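Local coordinates for protein putative S41 protease (Bacteroides fragilis NCTC 9343, PDB 3K50) that is of unconfirmed function but probably hydrolyses peptide bonds as a serine protease of the S41 family, combining a PDZ domain with a ClpP/crotonase-type catalytic domain, at residues Tyr27-Asp32 with Gly327-Thr332. Residues are numbered along the deposited sequence; the frame is centred on the assembly and turned at random.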
ATOM      1  N   TYR A  27      23.013  -5.683  -5.618  1.00 31.96           N
ATOM      2  CA  TYR A  27      22.644  -4.716  -4.610  1.00 29.59           C
ATOM      3  C   TYR A  27      23.117  -3.306  -4.924  1.00 29.44           C
ATOM      4  O   TYR A  27      24.289  -3.110  -5.263  1.00 28.25           O
ATOM      5  CB  TYR A  27      23.290  -5.136  -3.285  1.00 28.90           C
ATOM      6  CG  TYR A  27      22.820  -4.480  -2.000  1.00 26.39           C
ATOM      7  CD1 TYR A  27      21.480  -4.126  -1.793  1.00 30.80           C
ATOM      8  CD2 TYR A  27      23.669  -4.395  -0.925  1.00 21.52           C
ATOM      9  CE1 TYR A  27      21.064  -3.580  -0.565  1.00 30.52           C
ATOM     10  CE2 TYR A  27      23.241  -3.898   0.356  1.00 27.50           C
ATOM     11  CZ  TYR A  27      21.933  -3.509   0.511  1.00 31.23           C
ATOM     12  OH  TYR A  27      21.480  -3.053   1.732  1.00 26.80           O
ATOM     13  N   LEU A  28      22.215  -2.322  -4.760  1.00 29.66           N
ATOM     14  CA  LEU A  28      22.550  -0.925  -4.954  1.00 26.97           C
ATOM     15  C   LEU A  28      23.773  -0.584  -4.143  1.00 28.39           C
ATOM     16  O   LEU A  28      24.711   0.047  -4.659  1.00 28.69           O
ATOM     17  CB  LEU A  28      21.420   0.031  -4.527  1.00 26.63           C
ATOM     18  CG  LEU A  28      21.649   1.535  -4.712  1.00 29.73           C
ATOM     19  CD1 LEU A  28      21.879   1.947  -6.175  1.00 27.19           C
ATOM     20  CD2 LEU A  28      20.515   2.330  -4.102  1.00 22.06           C
ATOM     21  N   TRP A  29      23.772  -1.032  -2.891  1.00 28.83           N
ATOM     22  CA  TRP A  29      24.800  -0.664  -1.932  1.00 29.56           C
ATOM     23  C   TRP A  29      25.814  -1.782  -1.675  1.00 27.41           C
ATOM     24  O   TRP A  29      26.262  -1.999  -0.563  1.00 30.05           O
ATOM     25  CB  TRP A  29      24.093  -0.275  -0.614  1.00 27.12           C
ATOM     26  CG  TRP A  29      23.248   0.969  -0.676  1.00 25.56           C
ATOM     27  CD1 TRP A  29      23.634   2.162  -1.209  1.00 29.34           C
ATOM     28  CD2 TRP A  29      21.918   1.202  -0.140  1.00 25.54           C
ATOM     29  NE1 TRP A  29      22.642   3.070  -1.103  1.00 28.02           N
ATOM     30  CE2 TRP A  29      21.581   2.527  -0.448  1.00 27.44           C
ATOM     31  CE3 TRP A  29      20.974   0.414   0.495  1.00 28.71           C
ATOM     32  CZ2 TRP A  29      20.370   3.102  -0.084  1.00 34.66           C
ATOM     33  CZ3 TRP A  29      19.761   0.972   0.856  1.00 26.12           C
ATOM     34  CH2 TRP A  29      19.462   2.299   0.569  1.00 28.14           C
ATOM     35  N   TYR A  30      26.193  -2.507  -2.701  1.00 29.67           N
ATOM     36  CA  TYR A  30      27.097  -3.629  -2.498  1.00 31.60           C
ATOM     37  C   TYR A  30      28.416  -3.164  -1.855  1.00 30.83           C
ATOM     38  O   TYR A  30      29.029  -3.882  -1.110  1.00 32.25           O
ATOM     39  CB  TYR A  30      27.353  -4.377  -3.822  1.00 31.58           C
ATOM     40  CG  TYR A  30      28.304  -3.695  -4.781  1.00 33.17           C
ATOM     41  CD1 TYR A  30      27.854  -2.784  -5.714  1.00 28.82           C
ATOM     42  CD2 TYR A  30      29.677  -3.956  -4.732  1.00 32.71           C
ATOM     43  CE1 TYR A  30      28.753  -2.124  -6.554  1.00 24.62           C
ATOM     44  CE2 TYR A  30      30.577  -3.310  -5.581  1.00 28.01           C
ATOM     45  CZ  TYR A  30      30.123  -2.419  -6.492  1.00 29.18           C
ATOM     46  OH  TYR A  30      31.024  -1.781  -7.327  1.00 30.11           O
ATOM     47  N   ARG A  31      28.871  -1.966  -2.166  1.00 34.45           N
ATOM     48  CA  ARG A  31      30.140  -1.508  -1.625  1.00 33.79           C
ATOM     49  C   ARG A  31      30.137  -1.274  -0.111  1.00 35.08           C
ATOM     50  O   ARG A  31      31.203  -1.162   0.508  1.00 33.48           O
ATOM     51  CB  ARG A  31      30.535  -0.196  -2.303  1.00 37.25           C
ATOM     52  CG  ARG A  31      30.992  -0.311  -3.752  1.00 31.39           C
ATOM     53  CD  ARG A  31      31.373   1.092  -4.235  1.00 38.13           C
ATOM     54  NE  ARG A  31      31.895   1.047  -5.583  1.00 37.54           N
ATOM     55  CZ  ARG A  31      33.142   0.711  -5.905  1.00 39.71           C
ATOM     56  NH1 ARG A  31      34.012   0.385  -4.973  1.00 45.95           N
ATOM     57  NH2 ARG A  31      33.518   0.676  -7.175  1.00 38.71           N
ATOM     58  N   ASP A  32      28.937  -1.140   0.445  1.00 32.59           N
ATOM     59  CA  ASP A  32      28.723  -0.835   1.849  1.00 33.34           C
ATOM     60  C   ASP A  32      28.255  -2.060   2.641  1.00 33.05           C
ATOM     61  O   ASP A  32      27.855  -1.940   3.789  1.00 30.42           O
ATOM     62  CB  ASP A  32      27.720   0.323   1.955  1.00 32.47           C
ATOM     63  CG  ASP A  32      28.282   1.607   1.425  1.00 36.52           C
ATOM     64  OD1 ASP A  32      29.317   2.054   1.954  1.00 51.73           O
ATOM     65  OD2 ASP A  32      27.698   2.161   0.477  1.00 54.37           O
ATOM     66  N   GLY A 327       9.005   6.163   4.127  1.00 26.27           N
ATOM     67  CA  GLY A 327      10.423   6.560   3.937  1.00 31.35           C
ATOM     68  C   GLY A 327      11.251   5.621   3.050  1.00 28.64           C
ATOM     69  O   GLY A 327      12.489   5.654   3.067  1.00 27.86           O
ATOM     70  N   GLU A 328      10.605   4.773   2.260  1.00 31.20           N
ATOM     71  CA  GLU A 328      11.352   3.859   1.370  1.00 27.26           C
ATOM     72  C   GLU A 328      11.736   4.600   0.051  1.00 30.00           C
ATOM     73  O   GLU A 328      11.016   4.572  -0.888  1.00 29.63           O
ATOM     74  CB  GLU A 328      10.561   2.553   1.138  1.00 28.22           C
ATOM     75  CG  GLU A 328      11.352   1.476   0.454  1.00 27.39           C
ATOM     76  CD  GLU A 328      10.572   0.200   0.444  1.00 36.22           C
ATOM     77  OE1 GLU A 328      10.498  -0.423   1.517  1.00 32.07           O
ATOM     78  OE2 GLU A 328      10.005  -0.144  -0.621  1.00 34.38           O
ATOM     79  N   TYR A 329      12.900   5.263   0.013  1.00 32.18           N
ATOM     80  CA  TYR A 329      13.238   6.161  -1.095  1.00 32.81           C
ATOM     81  C   TYR A 329      14.045   5.511  -2.230  1.00 32.81           C
ATOM     82  O   TYR A 329      14.553   6.231  -3.089  1.00 28.97           O
ATOM     83  CB  TYR A 329      13.998   7.412  -0.545  1.00 31.55           C
ATOM     84  CG  TYR A 329      15.246   7.086   0.198  1.00 34.11           C
ATOM     85  CD1 TYR A 329      15.224   6.834   1.570  1.00 31.71           C
ATOM     86  CD2 TYR A 329      16.475   7.021  -0.446  1.00 38.07           C
ATOM     87  CE1 TYR A 329      16.367   6.540   2.252  1.00 31.05           C
ATOM     88  CE2 TYR A 329      17.651   6.655   0.245  1.00 28.99           C
ATOM     89  CZ  TYR A 329      17.604   6.436   1.582  1.00 32.76           C
ATOM     90  OH  TYR A 329      18.774   6.115   2.257  1.00 33.23           O
ATOM     91  N   VAL A 330      14.216   4.181  -2.162  1.00 31.45           N
ATOM     92  CA  VAL A 330      14.950   3.379  -3.149  1.00 31.64           C
ATOM     93  C   VAL A 330      14.012   2.256  -3.587  1.00 33.92           C
ATOM     94  O   VAL A 330      12.980   2.027  -2.921  1.00 35.26           O
ATOM     95  CB  VAL A 330      16.269   2.835  -2.588  1.00 32.50           C
ATOM     96  CG1 VAL A 330      17.343   3.951  -2.499  1.00 29.06           C
ATOM     97  CG2 VAL A 330      16.033   2.174  -1.235  1.00 31.81           C
ATOM     98  N   ALA A 331      14.290   1.628  -4.736  1.00 30.86           N
ATOM     99  CA  ALA A 331      13.411   0.591  -5.244  1.00 31.48           C
ATOM    100  C   ALA A 331      14.029  -0.770  -5.066  1.00 30.82           C
ATOM    101  O   ALA A 331      15.258  -0.925  -5.211  1.00 28.42           O
ATOM    102  CB  ALA A 331      13.113   0.840  -6.744  1.00 30.67           C
ATOM    103  N   THR A 332      13.170  -1.756  -4.812  1.00 31.50           N
ATOM    104  CA  THR A 332      13.573  -3.136  -4.737  1.00 31.15           C
ATOM    105  C   THR A 332      13.140  -3.902  -5.993  1.00 35.26           C
ATOM    106  O   THR A 332      12.229  -3.461  -6.732  1.00 34.84           O
ATOM    107  CB  THR A 332      12.942  -3.834  -3.530  1.00 36.41           C
ATOM    108  OG1 THR A 332      11.515  -3.820  -3.662  1.00 38.65           O
ATOM    109  CG2 THR A 332      13.391  -3.133  -2.151  1.00 31.20           C
TER
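A type I beta turn, Y27 to Y30, just past the end of helix 18-26, carries L28 and W29 against V330 and Y329 where the chain leads into strand 330-336. The contact illustrates how an N-terminal segment of the S41 family can dock on the peptidase domain: between the two segments there is van der Waals packing and no hydrogen bond, while polar links of the turn, such as R31 to D266, go to other residues. V330 is the hub. Its CG1 meets L28 CD2 at 3.9 Å and W29 CZ2 at 4.0 Å, while its CG2 lies 3.9 Å from W29 CH2. The side chains of V330 and W29 come from opposite directions, and the valine methyls meet the CZ2-CH2 end of the indole, CG2 obliquely. L28, its CG anti to the backbone N (chi1 -179°), extends beside the tryptophan and lays CD2 over one face of the indole, 3.7 Å above the plane and toward the rim. Its methyl thus packs against both indole and valine. Y329 adds a looser touch, its OH 4.1 Å from W29 CZ2. The turn is closed by Y30 N to Y27 O at 3.2 Å, and the Y27 hydroxyl lies at the indole edge, in its plane. Strand 342-352 links the partners: L28 shares a backbone hydrogen bond with V347, which the side chains of both L28 and V330 touch, and A331 pairs with V348 and C349, while M56, in the loop after helix 45-52, packs against W29.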